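Local coordinates for 11S globulin seed storage protein (Amaranthus hypochondriacus, PDB 3QAC) that probably serves as a seed storage protein, a hexamer-forming globulin that acts as a nutrient reservoir, at residues A[18-22]-A[43-47]; A[85-91]-A[282-287]; A[289-294]-A[306-310]. All blocks are in the same frame, centred on the assembly; numbering follows the deposited sequence.

Contact 1: residues A[18-22]-A[43-47]; sequences RLTAL and QEFRC
Leu-22 and Glu-44 meet where the loop 18-22 lies against the first turn of helix 43-48. The tight part is packed by methyl groups: Leu-22 CD1 meets the Phe-45 ring obliquely, 3.6 Å from Phe-45 CE1. The same methyl also lies against the Glu-44 carboxylate. Leu-19 CD2 packs at 3.5 Å on Glu-44 CB. Between these two leucines runs the acid, its CG held between backbone N and carbonyl carbon (chi1 58°) and its chain bent at chi2 (-90°), which turns the carboxylate onto the loop backbone. There Glu-44 OE2 accepts the N-H of Thr-20 at 3.2 Å, close to the line of the CD-OE2 bond, although the bond is bent at hydrogen (142°). Backbone hydrogen bonds between Leu-19 and Val-367 and between Leu-22 and Leu-377 show that this N-terminal segment lies along strands of the C-terminal cupin domain, and the helix reaches the same domain, Glu-44 and Phe-45 both touching Val-379. Replacing Glu-44 by an alanine removes the carboxylate, which would probably leave the Thr-20 N-H without this acceptor and two bridging waters without their shared partner. The looser part is filled by water at both carboxylate oxygens: one joins Glu-44 OE1 to Arg-18 O, another Glu-44 OE2 to Thr-20 O.

Contact 2: residues A[85-91]-A[282-287]; sequences MMIPGCP and ICSARL
The carbonyl oxygen of Ile-87, whose side chain packs on Ile-282, is gripped by two donors: Cys-90 N at 3.3 Å from Ile-87 O, closing a type II beta turn, and the side-chain amide of Gln-129. Gly-89 occupies the third position of that turn with positive phi (107°), where a CB would jam against the preceding carbonyl oxygen. The turn delivers Cys-90 to the opposing segment, where its SG is bonded to Cys-283 SG at 2.0 Å. Both sulfurs lie beside their own backbone N, anti to the carbonyl carbon, and the S-S torsion of -72° makes the bridge left-handed. This rather closed torsion draws Cys-90 CB and Cys-283 CB to 3.5 Å. No hydrogen bond crosses between the segments; around the disulfide the contact is apolar. Pro-91 CD abuts Cys-283 CB at 3.7 Å, and on another flank Ile-282 CD1 touches Ile-87 CG2 at 3.7 Å and lies 4.0 Å from Cys-90 SG. Farther along, Met-85 SD reaches Leu-287 CD1 at 3.4 Å. Leu-287 also packs on Phe-140 and its backbone pairs with Ala-141, which fixes the far end of the 282-287 segment to strand 138-142. Beyond the turn, Met-86 and Pro-88 pack on Ser-420 and Phe-408 of a second subunit, so the region adjoins a subunit interface. In this uncleaved precursor the bridge joins the N-terminal cupin domain to a segment that follows an unmodelled stretch, an arrangement consistent with the disulfide that links the acidic and basic chains of mature 11S globulins.

Contact 3: residues A[289-294]-A[306-310]; sequences VNVDDP and RLTTV
Val-291 and Val-310 form the closest meeting of the two segments, with Val-291 CG1 3.3 Å from Val-310 CG2, tighter than usual van der Waals contact, and the two side chains at about a right angle. On one flank Val-289 faces Val-310 tip to tip, CG2 to CG2 at 4.0 Å; on the other, Thr-308 CG2 lies 3.9 Å from Val-291 CG1. With OG1 beside the backbone N (chi1 -63°), the Thr-308 methyl is left anti to that N, where it meets Val-291. Toward the more open end stands Arg-306, with Pro-294 CA over one face of its guanidinium and Val-291 O 3.7 Å from Arg-306 NH2, too long to be counted as a hydrogen bond. Asp-292 OD1 stays 4.3 Å from Arg-306 NH2, beyond a salt bridge; its true ionic partner is Lys-327.

The next shell sets the shape of the 289-294 segment. Asn-290 OD1 accepts from Asp-292 N at 2.9 Å, the donor tilted 23° from the carbonyl plane; this Asx turn accompanies a type I turn from Asn-290 to Asp-293, closed by a weak backbone bond. The amide nitrogen of Asn-290 is in turn tied to Glu-136 O. No hydrogen bond crosses, so 289-294, strand at 289-290 and then turn, meets strand 306-310 mainly through side chains. Strand 288-290 is an outermost strand of the sheet holding 138-142, while 305-310 belongs to the sheet holding 324-330, so the contact joins sheets of the two cupin domains, the arrangement of a bicupin.

From the N terminus, contact 1 comes first, closing a 20-residue loop that contains strands 26-30 and 33-37 and settling the N-terminal arm and helix 43-48 against the C-terminal cupin domain. Contact 2 then closes a span of 190 residues, including all the internal unmodelled stretches, and ties the end of strand 80-86 to the segment leading into strand 288-290. Contact 3 comes almost at once: 289-294 follows 282-287 after a single residue, and the 11 residues between 289-294 and 306-310 include strand 299-301. The three are in series, neither nesting nor crossing. Contact 1 lies across the chain's centre from the others, centre to centre about 35 Å from contact 2 and about 26 Å from contact 3.

Contact 1: residues A[18-22]-A[43-47]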
loop_
_atom_site.group_PDB
_atom_site.type_symbol
_atom_site.label_atom_id
_atom_site.label_comp_id
_atom_site.label_asym_id
_atom_site.label_seq_id
_atom_site.Cartn_x
_atom_site.Cartn_y
_atom_site.Cartn_z
ATOM N N ARG A 18 -21.280 1.463 17.316
ATOM C CA ARG A 18 -21.490 2.708 18.029
ATOM C C ARG A 18 -20.430 3.740 17.662
ATOM O O ARG A 18 -19.238 3.515 17.846
ATOM C CB ARG A 18 -21.475 2.446 19.540
ATOM C CG ARG A 18 -21.687 3.678 20.403
ATOM C CD ARG A 18 -21.572 3.301 21.895
ATOM N NE ARG A 18 -21.887 4.413 22.787
ATOM C CZ ARG A 18 -20.978 5.255 23.266
ATOM N NH1 ARG A 18 -19.706 5.100 22.939
ATOM N NH2 ARG A 18 -21.337 6.252 24.069
ATOM N N LEU A 19 -20.865 4.876 17.139
ATOM C CA LEU A 19 -19.956 5.983 16.926
ATOM C C LEU A 19 -20.367 7.060 17.891
ATOM O O LEU A 19 -21.473 7.054 18.425
ATOM C CB LEU A 19 -20.027 6.516 15.510
ATOM C CG LEU A 19 -19.649 5.576 14.372
ATOM C CD1 LEU A 19 -20.081 6.191 13.030
ATOM C CD2 LEU A 19 -18.163 5.249 14.397
ATOM N N THR A 20 -19.458 7.986 18.118
ATOM C CA THR A 20 -19.677 8.995 19.117
ATOM C C THR A 20 -19.280 10.343 18.548
ATOM O O THR A 20 -18.392 10.430 17.698
ATOM C CB THR A 20 -18.881 8.643 20.385
ATOM O OG1 THR A 20 -19.774 8.058 21.344
ATOM C CG2 THR A 20 -18.218 9.862 20.977
ATOM N N ALA A 21 -19.976 11.389 18.969
ATOM C CA ALA A 21 -19.512 12.733 18.707
ATOM C C ALA A 21 -18.268 12.888 19.565
ATOM O O ALA A 21 -18.344 12.852 20.788
ATOM C CB ALA A 21 -20.566 13.741 19.088
ATOM N N LEU A 22 -17.121 13.021 18.916
ATOM C CA LEU A 22 -15.840 13.059 19.605
ATOM C C LEU A 22 -15.279 14.459 19.784
ATOM O O LEU A 22 -15.316 15.304 18.886
ATOM C CB LEU A 22 -14.818 12.182 18.884
ATOM C CG LEU A 22 -15.186 10.701 18.834
ATOM C CD1 LEU A 22 -14.337 9.934 17.817
ATOM C CD2 LEU A 22 -15.095 10.067 20.256
ATOM N N GLN A 43 -12.268 3.608 19.089
ATOM C CA GLN A 43 -12.351 2.549 18.110
ATOM C C GLN A 43 -12.428 3.086 16.681
ATOM O O GLN A 43 -11.776 2.561 15.782
ATOM C CB GLN A 43 -13.568 1.674 18.375
ATOM C CG GLN A 43 -13.659 0.517 17.425
ATOM C CD GLN A 43 -14.787 -0.412 17.748
ATOM O OE1 GLN A 43 -15.324 -0.398 18.862
ATOM N NE2 GLN A 43 -15.164 -1.239 16.780
ATOM N N GLU A 44 -13.251 4.102 16.463
ATOM C CA GLU A 44 -13.452 4.564 15.103
ATOM C C GLU A 44 -12.205 5.274 14.571
ATOM O O GLU A 44 -12.008 5.311 13.366
ATOM C CB GLU A 44 -14.726 5.410 14.941
ATOM C CG GLU A 44 -14.813 6.646 15.822
ATOM C CD GLU A 44 -15.476 6.354 17.178
ATOM O OE1 GLU A 44 -15.020 5.419 17.888
ATOM O OE2 GLU A 44 -16.458 7.057 17.525
ATOM N N PHE A 45 -11.366 5.819 15.457
ATOM C CA PHE A 45 -10.078 6.353 15.017
ATOM C C PHE A 45 -9.134 5.227 14.639
ATOM O O PHE A 45 -8.350 5.346 13.695
ATOM C CB PHE A 45 -9.414 7.236 16.066
ATOM C CG PHE A 45 -9.980 8.615 16.132
ATOM C CD1 PHE A 45 -10.306 9.183 17.346
ATOM C CD2 PHE A 45 -10.203 9.338 14.981
ATOM C CE1 PHE A 45 -10.833 10.453 17.427
ATOM C CE2 PHE A 45 -10.734 10.620 15.052
ATOM C CZ PHE A 45 -11.062 11.174 16.293
ATOM N N ARG A 46 -9.203 4.135 15.388
ATOM C CA ARG A 46 -8.352 2.998 15.104
ATOM C C ARG A 46 -8.766 2.427 13.750
ATOM O O ARG A 46 -7.928 2.094 12.921
ATOM C CB ARG A 46 -8.446 1.945 16.228
ATOM C CG ARG A 46 -7.827 2.417 17.545
ATOM C CD ARG A 46 -7.546 1.267 18.520
ATOM N NE ARG A 46 -8.749 0.887 19.260
ATOM C CZ ARG A 46 -9.403 -0.254 19.072
ATOM N NH1 ARG A 46 -8.945 -1.127 18.169
ATOM N NH2 ARG A 46 -10.505 -0.526 19.782
ATOM N N CYS A 47 -10.071 2.325 13.540
ATOM C CA CYS A 47 -10.613 1.862 12.283
ATOM C C CYS A 47 -10.146 2.755 11.116
ATOM O O CYS A 47 -9.758 2.251 10.067
ATOM C CB CYS A 47 -12.141 1.856 12.352
ATOM S SG CYS A 47 -12.937 1.530 10.758
HETATM O O HOH W 1 -16.631 3.278 17.953
HETATM O O HOH W 2 -17.059 9.286 15.791
#

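Contact 2: residues A[85-91]-A[282-287]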
loop_
_atom_site.group_PDB
_atom_site.type_symbol
_atom_site.label_atom_id
_atom_site.label_comp_id
_atom_site.label_asym_id
_atom_site.label_seq_id
_atom_site.Cartn_x
_atom_site.Cartn_y
_atom_site.Cartn_z
ATOM N N MET A 85 7.308 26.045 5.089
ATOM C CA MET A 85 7.649 24.656 4.842
ATOM C C MET A 85 9.107 24.536 4.405
ATOM O O MET A 85 9.531 25.203 3.466
ATOM C CB MET A 85 6.742 24.124 3.756
ATOM C CG MET A 85 5.951 22.929 4.137
ATOM S SD MET A 85 4.504 22.981 3.093
ATOM C CE MET A 85 3.796 24.464 3.773
ATOM N N MET A 86 9.882 23.703 5.089
ATOM C CA MET A 86 11.280 23.532 4.719
ATOM C C MET A 86 11.435 22.258 3.931
ATOM O O MET A 86 11.885 21.239 4.457
ATOM C CB MET A 86 12.199 23.494 5.943
ATOM C CG MET A 86 12.227 24.794 6.744
ATOM S SD MET A 86 11.007 24.765 8.060
ATOM C CE MET A 86 11.882 23.813 9.306
ATOM N N ILE A 87 11.044 22.306 2.669
ATOM C CA ILE A 87 11.135 21.127 1.838
ATOM C C ILE A 87 12.553 20.990 1.331
ATOM O O ILE A 87 13.109 21.927 0.762
ATOM C CB ILE A 87 10.167 21.195 0.677
ATOM C CG1 ILE A 87 8.736 21.374 1.200
ATOM C CG2 ILE A 87 10.294 19.952 -0.167
ATOM C CD1 ILE A 87 7.736 21.895 0.154
ATOM N N PRO A 88 13.152 19.817 1.547
ATOM C CA PRO A 88 14.531 19.539 1.137
ATOM C C PRO A 88 14.714 19.725 -0.360
ATOM O O PRO A 88 14.051 19.042 -1.142
ATOM C CB PRO A 88 14.708 18.056 1.494
ATOM C CG PRO A 88 13.724 17.816 2.555
ATOM C CD PRO A 88 12.534 18.654 2.197
ATOM N N GLY A 89 15.588 20.652 -0.742
ATOM C CA GLY A 89 15.963 20.815 -2.135
ATOM C C GLY A 89 15.387 22.052 -2.788
ATOM O O GLY A 89 15.795 22.428 -3.889
ATOM N N CYS A 90 14.436 22.691 -2.114
ATOM C CA CYS A 90 13.766 23.850 -2.692
ATOM C C CYS A 90 14.630 25.095 -2.544
ATOM O O CYS A 90 15.470 25.163 -1.648
ATOM C CB CYS A 90 12.379 24.035 -2.082
ATOM S SG CYS A 90 11.231 22.699 -2.540
ATOM N N PRO A 91 14.424 26.086 -3.427
ATOM C CA PRO A 91 15.362 27.201 -3.566
ATOM C C PRO A 91 15.317 28.148 -2.379
ATOM O O PRO A 91 14.230 28.444 -1.885
ATOM C CB PRO A 91 14.844 27.948 -4.807
ATOM C CG PRO A 91 13.735 27.091 -5.386
ATOM C CD PRO A 91 13.216 26.289 -4.245
ATOM N N ILE A 282 6.876 21.099 -6.201
ATOM C CA ILE A 282 6.354 21.315 -4.845
ATOM C C ILE A 282 6.877 22.615 -4.232
ATOM O O ILE A 282 6.182 23.267 -3.451
ATOM C CB ILE A 282 6.650 20.133 -3.869
ATOM C CG1 ILE A 282 7.985 20.333 -3.142
ATOM C CG2 ILE A 282 6.579 18.790 -4.589
ATOM C CD1 ILE A 282 9.130 19.485 -3.662
ATOM N N CYS A 283 8.096 22.992 -4.611
ATOM C CA CYS A 283 8.725 24.221 -4.140
ATOM C C CYS A 283 7.912 25.476 -4.448
ATOM O O CYS A 283 7.982 26.459 -3.711
ATOM C CB CYS A 283 10.127 24.343 -4.739
ATOM S SG CYS A 283 11.097 22.819 -4.573
ATOM N N SER A 284 7.127 25.429 -5.524
ATOM C CA SER A 284 6.404 26.611 -6.012
ATOM C C SER A 284 4.865 26.562 -5.932
ATOM O O SER A 284 4.213 27.598 -6.075
ATOM C CB SER A 284 6.832 26.942 -7.449
ATOM O OG SER A 284 6.579 25.849 -8.320
ATOM N N ALA A 285 4.290 25.377 -5.721
ATOM C CA ALA A 285 2.834 25.234 -5.573
ATOM C C ALA A 285 2.324 25.827 -4.252
ATOM O O ALA A 285 3.080 25.946 -3.285
ATOM C CB ALA A 285 2.430 23.766 -5.685
ATOM N N ARG A 286 1.049 26.200 -4.196
ATOM C CA ARG A 286 0.522 26.731 -2.936
ATOM C C ARG A 286 0.378 25.636 -1.888
ATOM O O ARG A 286 0.528 25.904 -0.695
ATOM C CB ARG A 286 -0.801 27.484 -3.113
ATOM C CD ARG A 286 -2.381 29.090 -1.986
ATOM C CZ ARG A 286 -3.302 30.005 0.119
ATOM N NH2 ARG A 286 -2.289 30.854 0.230
ATOM N N LEU A 287 0.114 24.408 -2.338
ATOM C CA LEU A 287 -0.093 23.286 -1.426
ATOM C C LEU A 287 -1.382 23.444 -0.628
ATOM O O LEU A 287 -1.571 22.789 0.402
ATOM C CB LEU A 287 1.092 23.139 -0.469
ATOM C CG LEU A 287 2.337 22.520 -1.101
ATOM C CD1 LEU A 287 3.460 22.490 -0.102
ATOM C CD2 LEU A 287 2.016 21.125 -1.579
#

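Contact 3: residues A[289-294]-A[306-310]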
loop_
_atom_site.group_PDB
_atom_site.type_symbol
_atom_site.label_atom_id
_atom_site.label_comp_id
_atom_site.label_asym_id
_atom_site.label_seq_id
_atom_site.Cartn_x
_atom_site.Cartn_y
_atom_site.Cartn_z
ATOM N N VAL A 289 -5.841 24.769 -1.146
ATOM C CA VAL A 289 -6.926 25.477 -1.812
ATOM C C VAL A 289 -7.956 25.939 -0.772
ATOM O O VAL A 289 -8.273 25.228 0.177
ATOM C CB VAL A 289 -7.619 24.678 -2.970
ATOM C CG1 VAL A 289 -6.797 23.482 -3.423
ATOM C CG2 VAL A 289 -9.025 24.264 -2.573
ATOM N N ASN A 290 -8.454 27.153 -0.947
ATOM C CA ASN A 290 -9.439 27.687 -0.033
ATOM C C ASN A 290 -10.831 27.200 -0.421
ATOM O O ASN A 290 -11.311 27.473 -1.523
ATOM C CB ASN A 290 -9.370 29.199 -0.020
ATOM C CG ASN A 290 -10.056 29.783 1.167
ATOM O OD1 ASN A 290 -11.274 29.715 1.269
ATOM N ND2 ASN A 290 -9.285 30.357 2.088
ATOM N N VAL A 291 -11.468 26.451 0.472
ATOM C CA VAL A 291 -12.759 25.846 0.161
ATOM C C VAL A 291 -13.897 26.808 0.457
ATOM O O VAL A 291 -15.065 26.485 0.253
ATOM C CB VAL A 291 -12.988 24.523 0.925
ATOM C CG1 VAL A 291 -12.088 23.443 0.372
ATOM C CG2 VAL A 291 -12.741 24.725 2.390
ATOM N N ASP A 292 -13.556 27.997 0.939
ATOM C CA ASP A 292 -14.567 29.035 1.126
ATOM C C ASP A 292 -14.833 29.816 -0.166
ATOM O O ASP A 292 -15.668 30.721 -0.205
ATOM C CB ASP A 292 -14.179 29.956 2.275
ATOM C CG ASP A 292 -14.527 29.361 3.613
ATOM O OD1 ASP A 292 -15.324 28.394 3.596
ATOM O OD2 ASP A 292 -14.039 29.859 4.662
ATOM N N ASP A 293 -14.133 29.438 -1.227
ATOM C CA ASP A 293 -14.280 30.108 -2.505
ATOM C C ASP A 293 -15.515 29.557 -3.205
ATOM O O ASP A 293 -15.467 28.489 -3.814
ATOM C CB ASP A 293 -13.022 29.888 -3.340
ATOM C CG ASP A 293 -13.084 30.569 -4.704
ATOM O OD1 ASP A 293 -14.201 30.852 -5.202
ATOM O OD2 ASP A 293 -12.000 30.807 -5.287
ATOM N N PRO A 294 -16.625 30.305 -3.149
ATOM C CA PRO A 294 -17.901 29.765 -3.626
ATOM C C PRO A 294 -17.886 29.367 -5.102
ATOM O O PRO A 294 -18.700 28.521 -5.489
ATOM C CB PRO A 294 -18.891 30.912 -3.370
ATOM C CG PRO A 294 -18.199 31.827 -2.398
ATOM C CD PRO A 294 -16.746 31.710 -2.736
ATOM N N ARG A 306 -23.820 24.267 -0.088
ATOM C CA ARG A 306 -22.799 23.865 -1.037
ATOM C C ARG A 306 -21.804 22.837 -0.492
ATOM O O ARG A 306 -21.638 22.648 0.731
ATOM C CB ARG A 306 -22.049 25.086 -1.572
ATOM C CG ARG A 306 -21.332 25.869 -0.514
ATOM C CD ARG A 306 -20.298 26.771 -1.142
ATOM N NE ARG A 306 -20.252 28.077 -0.492
ATOM C CZ ARG A 306 -19.434 28.396 0.511
ATOM N NH1 ARG A 306 -19.478 29.622 1.028
ATOM N NH2 ARG A 306 -18.576 27.500 1.004
ATOM N N LEU A 307 -21.135 22.187 -1.432
ATOM C CA LEU A 307 -20.145 21.184 -1.138
ATOM C C LEU A 307 -18.953 21.528 -2.005
ATOM O O LEU A 307 -19.104 21.816 -3.184
ATOM C CB LEU A 307 -20.710 19.812 -1.483
ATOM C CG LEU A 307 -19.973 18.575 -1.025
ATOM C CD1 LEU A 307 -19.925 18.526 0.519
ATOM C CD2 LEU A 307 -20.685 17.370 -1.589
ATOM N N THR A 308 -17.769 21.541 -1.415
ATOM C CA THR A 308 -16.568 21.921 -2.140
ATOM C C THR A 308 -15.494 20.897 -1.872
ATOM O O THR A 308 -15.131 20.668 -0.719
ATOM C CB THR A 308 -16.071 23.303 -1.704
ATOM O OG1 THR A 308 -17.058 24.281 -2.033
ATOM C CG2 THR A 308 -14.780 23.654 -2.407
ATOM N N THR A 309 -14.999 20.260 -2.929
ATOM C CA THR A 309 -14.039 19.179 -2.749
ATOM C C THR A 309 -12.610 19.616 -3.003
ATOM O O THR A 309 -12.341 20.421 -3.884
ATOM C CB THR A 309 -14.352 17.959 -3.626
ATOM O OG1 THR A 309 -14.108 18.285 -4.999
ATOM C CG2 THR A 309 -15.791 17.542 -3.462
ATOM N N VAL A 310 -11.700 19.101 -2.186
ATOM C CA VAL A 310 -10.283 19.207 -2.465
ATOM C C VAL A 310 -9.781 17.807 -2.747
ATOM O O VAL A 310 -9.820 16.926 -1.872
ATOM C CB VAL A 310 -9.508 19.739 -1.274
ATOM C CG1 VAL A 310 -8.081 20.065 -1.694
ATOM C CG2 VAL A 310 -10.193 20.947 -0.719
#